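Side-chain contacts in WipB (Legionella pneumophila, PDB 5NNY), which acts as a translocated Ser/Thr phosphatase directed at the host lysosomal nutrient-sensing machinery, the chain described being its phosphatase domain: residues 249-253 with 254-258; 258-262 with 263-267. All coordinates share one frame; numbering follows the deposited sequence.

Contact 1. Residues 249-253 with 254-258; sequences EKASS and GEIHT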
loop_
_atom_site.group_PDB
_atom_site.type_symbol
_atom_site.label_atom_id
_atom_site.label_comp_id
_atom_site.label_asym_id
_atom_site.label_seq_id
_atom_site.Cartn_x
_atom_site.Cartn_y
_atom_site.Cartn_z
ATOM N N GLU A 249 10.175 -13.055 -1.745
ATOM C CA GLU A 249 10.475 -14.198 -0.884
ATOM C C GLU A 249 10.250 -13.857 0.581
ATOM O O GLU A 249 9.738 -14.686 1.341
ATOM C CB GLU A 249 11.905 -14.679 -1.116
ATOM C CG GLU A 249 12.052 -15.398 -2.453
ATOM C CD GLU A 249 13.503 -15.600 -2.856
ATOM O OE1 GLU A 249 13.743 -15.973 -4.027
ATOM O OE2 GLU A 249 14.400 -15.386 -2.011
ATOM N N LYS A 250 10.639 -12.649 0.998
ATOM C CA LYS A 250 10.332 -12.199 2.351
ATOM C C LYS A 250 8.832 -12.092 2.560
ATOM O O LYS A 250 8.332 -12.427 3.633
ATOM C CB LYS A 250 10.967 -10.839 2.637
ATOM C CG LYS A 250 12.482 -10.771 2.573
ATOM C CD LYS A 250 13.145 -11.596 3.644
ATOM C CE LYS A 250 14.659 -11.547 3.460
ATOM N NZ LYS A 250 15.338 -12.566 4.291
ATOM N N ALA A 251 8.100 -11.582 1.564
ATOM C CA ALA A 251 6.647 -11.556 1.684
ATOM C C ALA A 251 6.101 -12.966 1.894
ATOM O O ALA A 251 5.265 -13.194 2.778
ATOM C CB ALA A 251 6.013 -10.900 0.454
ATOM N N SER A 252 6.612 -13.937 1.125
ATOM C CA SER A 252 6.089 -15.302 1.202
ATOM C C SER A 252 6.345 -15.939 2.563
ATOM O O SER A 252 5.509 -16.703 3.059
ATOM C CB SER A 252 6.691 -16.172 0.095
ATOM O OG SER A 252 6.272 -15.724 -1.176
ATOM N N SER A 253 7.489 -15.651 3.175
ATOM C CA SER A 253 7.849 -16.257 4.455
ATOM C C SER A 253 7.369 -15.449 5.654
ATOM O O SER A 253 7.652 -15.831 6.795
ATOM C CB SER A 253 9.366 -16.464 4.550
ATOM O OG SER A 253 10.067 -15.233 4.436
ATOM N N GLY A 254 6.636 -14.362 5.424
ATOM C CA GLY A 254 6.134 -13.581 6.534
ATOM C C GLY A 254 7.216 -12.820 7.260
ATOM O O GLY A 254 7.121 -12.629 8.481
ATOM N N GLU A 255 8.263 -12.394 6.542
ATOM C CA GLU A 255 9.451 -11.805 7.152
ATOM C C GLU A 255 9.767 -10.406 6.627
ATOM O O GLU A 255 10.892 -9.933 6.798
ATOM C CB GLU A 255 10.652 -12.728 6.942
ATOM C CG GLU A 255 10.487 -14.097 7.642
ATOM C CD GLU A 255 11.763 -14.911 7.620
ATOM O OE1 GLU A 255 12.415 -15.033 8.681
ATOM O OE2 GLU A 255 12.128 -15.407 6.537
ATOM N N ILE A 256 8.808 -9.734 5.983
ATOM C CA ILE A 256 9.016 -8.323 5.647
ATOM C C ILE A 256 9.368 -7.541 6.904
ATOM O O ILE A 256 10.206 -6.631 6.877
ATOM C CB ILE A 256 7.776 -7.724 4.960
ATOM C CG1 ILE A 256 7.602 -8.301 3.559
ATOM C CG2 ILE A 256 7.890 -6.207 4.858
ATOM C CD1 ILE A 256 6.198 -8.056 2.981
ATOM N N HIS A 257 8.749 -7.905 8.034
ATOM C CA HIS A 257 8.975 -7.162 9.268
ATOM C C HIS A 257 10.416 -7.277 9.772
ATOM O O HIS A 257 10.810 -6.493 10.639
ATOM C CB HIS A 257 8.001 -7.620 10.368
ATOM C CG HIS A 257 8.300 -8.982 10.908
ATOM N ND1 HIS A 257 7.809 -10.136 10.333
ATOM C CD2 HIS A 257 9.040 -9.377 11.972
ATOM C CE1 HIS A 257 8.231 -11.183 11.019
ATOM N NE2 HIS A 257 8.973 -10.750 12.022
ATOM N N THR A 258 11.208 -8.232 9.261
ATOM C CA THR A 258 12.615 -8.351 9.637
ATOM C C THR A 258 13.521 -7.410 8.841
ATOM O O THR A 258 14.737 -7.372 9.097
ATOM C CB THR A 258 13.115 -9.794 9.457
ATOM O OG1 THR A 258 13.234 -10.086 8.063
ATOM C CG2 THR A 258 12.163 -10.822 10.102
#

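Contact 2. Residues 258-262 with 263-267; sequences TLYTH and DMMYR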
loop_
_atom_site.group_PDB
_atom_site.type_symbol
_atom_site.label_atom_id
_atom_site.label_comp_id
_atom_site.label_asym_id
_atom_site.label_seq_id
_atom_site.Cartn_x
_atom_site.Cartn_y
_atom_site.Cartn_z
ATOM N N THR A 258 11.208 -8.232 9.261
ATOM C CA THR A 258 12.615 -8.351 9.637
ATOM C C THR A 258 13.521 -7.410 8.841
ATOM O O THR A 258 14.737 -7.372 9.097
ATOM C CB THR A 258 13.115 -9.794 9.457
ATOM O OG1 THR A 258 13.234 -10.086 8.063
ATOM C CG2 THR A 258 12.163 -10.822 10.102
ATOM N N LEU A 259 12.975 -6.655 7.885
ATOM C CA LEU A 259 13.810 -5.796 7.046
ATOM C C LEU A 259 14.109 -4.434 7.667
ATOM O O LEU A 259 14.756 -3.615 7.005
ATOM C CB LEU A 259 13.163 -5.605 5.680
ATOM C CG LEU A 259 12.999 -6.906 4.885
ATOM C CD1 LEU A 259 12.131 -6.689 3.642
ATOM C CD2 LEU A 259 14.372 -7.454 4.473
ATOM N N TYR A 260 13.681 -4.193 8.909
ATOM C CA TYR A 260 13.832 -2.914 9.596
ATOM C C TYR A 260 13.697 -3.184 11.090
ATOM O O TYR A 260 13.144 -4.206 11.507
ATOM C CB TYR A 260 12.772 -1.891 9.145
ATOM C CG TYR A 260 11.353 -2.392 9.412
ATOM C CD1 TYR A 260 10.759 -2.212 10.657
ATOM C CD2 TYR A 260 10.614 -3.053 8.418
ATOM C CE1 TYR A 260 9.470 -2.673 10.930
ATOM C CE2 TYR A 260 9.314 -3.511 8.679
ATOM C CZ TYR A 260 8.757 -3.325 9.934
ATOM O OH TYR A 260 7.478 -3.772 10.206
ATOM N N THR A 261 14.148 -2.233 11.898
ATOM C CA THR A 261 13.813 -2.244 13.319
ATOM C C THR A 261 13.024 -0.982 13.637
ATOM O O THR A 261 13.020 -0.022 12.867
ATOM C CB THR A 261 15.071 -2.361 14.190
ATOM O OG1 THR A 261 15.908 -1.231 13.964
ATOM C CG2 THR A 261 15.846 -3.617 13.841
ATOM N N HIS A 262 12.314 -0.996 14.768
ATOM C CA HIS A 262 11.413 0.119 15.035
ATOM C C HIS A 262 12.171 1.416 15.311
ATOM O O HIS A 262 11.650 2.502 15.045
ATOM C CB HIS A 262 10.459 -0.232 16.177
ATOM C CG HIS A 262 9.436 -1.265 15.795
ATOM N ND1 HIS A 262 9.353 -2.503 16.398
ATOM C CD2 HIS A 262 8.469 -1.248 14.848
ATOM C CE1 HIS A 262 8.365 -3.195 15.853
ATOM N NE2 HIS A 262 7.817 -2.458 14.905
ATOM N N ASP A 263 13.400 1.335 15.814
ATOM C CA ASP A 263 14.173 2.562 16.004
ATOM C C ASP A 263 14.439 3.250 14.664
ATOM O O ASP A 263 14.490 4.486 14.578
ATOM C CB ASP A 263 15.480 2.258 16.748
ATOM C CG ASP A 263 16.377 1.279 16.004
ATOM O OD1 ASP A 263 16.130 0.051 16.070
ATOM O OD2 ASP A 263 17.346 1.737 15.348
ATOM N N MET A 264 14.620 2.458 13.605
ATOM C CA MET A 264 14.788 3.038 12.271
ATOM C C MET A 264 13.550 3.816 11.857
ATOM O O MET A 264 13.644 4.841 11.176
ATOM C CB MET A 264 15.076 1.946 11.245
ATOM C CG MET A 264 16.337 1.162 11.452
ATOM S SD MET A 264 16.316 -0.163 10.244
ATOM C CE MET A 264 17.589 -1.268 10.832
ATOM N N MET A 265 12.375 3.336 12.245
ATOM C CA MET A 265 11.145 3.987 11.804
ATOM C C MET A 265 10.867 5.252 12.610
ATOM O O MET A 265 10.338 6.237 12.076
ATOM C CB MET A 265 9.973 2.992 11.894
ATOM C CG MET A 265 10.224 1.730 11.078
ATOM S SD MET A 265 10.581 2.112 9.346
ATOM C CE MET A 265 8.921 2.189 8.673
ATOM N N TYR A 266 11.220 5.262 13.894
ATOM C CA TYR A 266 11.099 6.507 14.652
ATOM C C TYR A 266 12.019 7.576 14.069
ATOM O O TYR A 266 11.618 8.729 13.877
ATOM C CB TYR A 266 11.445 6.292 16.126
ATOM C CG TYR A 266 10.387 5.562 16.932
ATOM C CD1 TYR A 266 9.206 6.209 17.295
ATOM C CD2 TYR A 266 10.587 4.252 17.368
ATOM C CE1 TYR A 266 8.236 5.565 18.043
ATOM C CE2 TYR A 266 9.608 3.591 18.137
ATOM C CZ TYR A 266 8.439 4.258 18.459
ATOM O OH TYR A 266 7.460 3.636 19.206
ATOM N N ARG A 267 13.267 7.211 13.803
ATOM C CA ARG A 267 14.196 8.185 13.239
ATOM C C ARG A 267 13.793 8.542 11.815
ATOM O O ARG A 267 13.983 9.682 11.375
ATOM C CB ARG A 267 15.626 7.645 13.284
ATOM C CG ARG A 267 16.225 7.651 14.697
ATOM C CD ARG A 267 17.638 7.099 14.716
ATOM N NE ARG A 267 17.680 5.647 14.582
ATOM C CZ ARG A 267 18.192 4.990 13.545
ATOM N NH1 ARG A 267 18.185 3.665 13.541
ATOM N NH2 ARG A 267 18.718 5.647 12.520
#

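Contact 1. Residues 249-253 with 254-258
Ser253 and Glu255 meet at the point where helix 233-253 gives out, with OG of Ser253 lying 2.9 Å from OE2 of Glu255. The serine hydroxyl has a choice of acceptors, because OG is also 3.2 Å from the backbone O of Glu249 one turn back, and its single proton may serve either. What brings it within range of both is its first torsion (chi1 60°), which holds OG between its own backbone N and carbonyl carbon. A short hydroxyl side chain suits this site, since it can reach a helical carbonyl and still face the departing chain.

The backbone ends the helix as a Schellman motif. Gly254 takes up positive phi (71°), a backbone shape that glycine, with no side chain, adopts at little cost. Once the chain has turned, Glu255 N donates an almost straight bond to Lys250 O (2.9 Å, 172° at the hydrogen), while Gly254 N reaches Ala251 O at 3.2 Å from well above the carbonyl plane. Ala251 O also receives a weak bond from Lys187.

Beyond the turn, Ile256 folds back on the helix. Its CD1 packs 3.8 Å from CB of Ala251, where the small alanine side chain lets the isoleucine branch come close to the helix backbone, and the isoleucine also rests on Val134 of helix 128-138. Ile256 N is taken by the carboxylate of Glu138, whose other oxygen receives ND1 of His257. In the short 3-10 turn that follows, Glu255 O accepts both Thr258 N and Thr258 OG1; the hydroxyl, 2.7 Å away, lies in the carbonyl plane. Lys250 NZ stays 4.8 Å from Glu255 OE2, so any attraction between the opposite charges is probably modest, acting without direct contact.

Contact 2. Residues 258-262 with 263-267
Tyr260 lies against two methionines of the following helix. Its CB is 4.1 Å from SD of Met264, and its ring carbon CD1 is 4.0 Å from CG of Met265. The Met265 chain bends at both chi2 and chi3, which sets SD oblique to the Tyr260 ring, 5.0 Å from its centroid and 32° off the normal, a Met-aromatic contact. Met264 instead extends beyond CG (chi2 173°), carrying its sulfur back to the loop, where Thr261 N gives it a weak hydrogen bond. Flexible, unbranched methionines suit both tasks.

Thr261 is the N-cap residue of helix 262-270, yet its hydroxyl makes no capping bond and donates instead to OD1 of Asp263; at 2.5 Å from OG1 the bond is unusually short, so its exact length is doubtful. The other oxygen, OD2, forms a salt bridge with NH1 of Arg267 one turn on, 2.8 Å away; Glu279 is a second partner for that arginine. An acidic residue in the first turn probably also gains from the helix dipole. Met265 N to Thr261 O is weak; Tyr266 N to His262 O is the first well-formed helical bond.

OH of Tyr260 and NE2 of His262 both bind OE2 of Glu135 in helix 128-138. Helix 150-153 adds Leu152 against Tyr260, His262 and Met265, while helix 280-286 packs Ala282 against both methionines and Trp286 against Met265.

In the fold
Read from the N terminus, the two contacts succeed one another without nesting or crossing: contact 1 closes the turn that ends helix 233-253, and contact 2 the turn that opens helix 262-270. Thr258 belongs to both, at the end of one and the start of the other, and Lys250 CE packs 4.2 Å from Leu259 CD2 across the junction. Their centres are about 15 Å apart. Helix 128-138 is common ground, meeting both contacts through acidic side chains, so the connection between the two helices runs along, and bonds to, one neighbour. Contact 2 additionally reaches helices 150-153 and 280-286, all within the phosphatase domain.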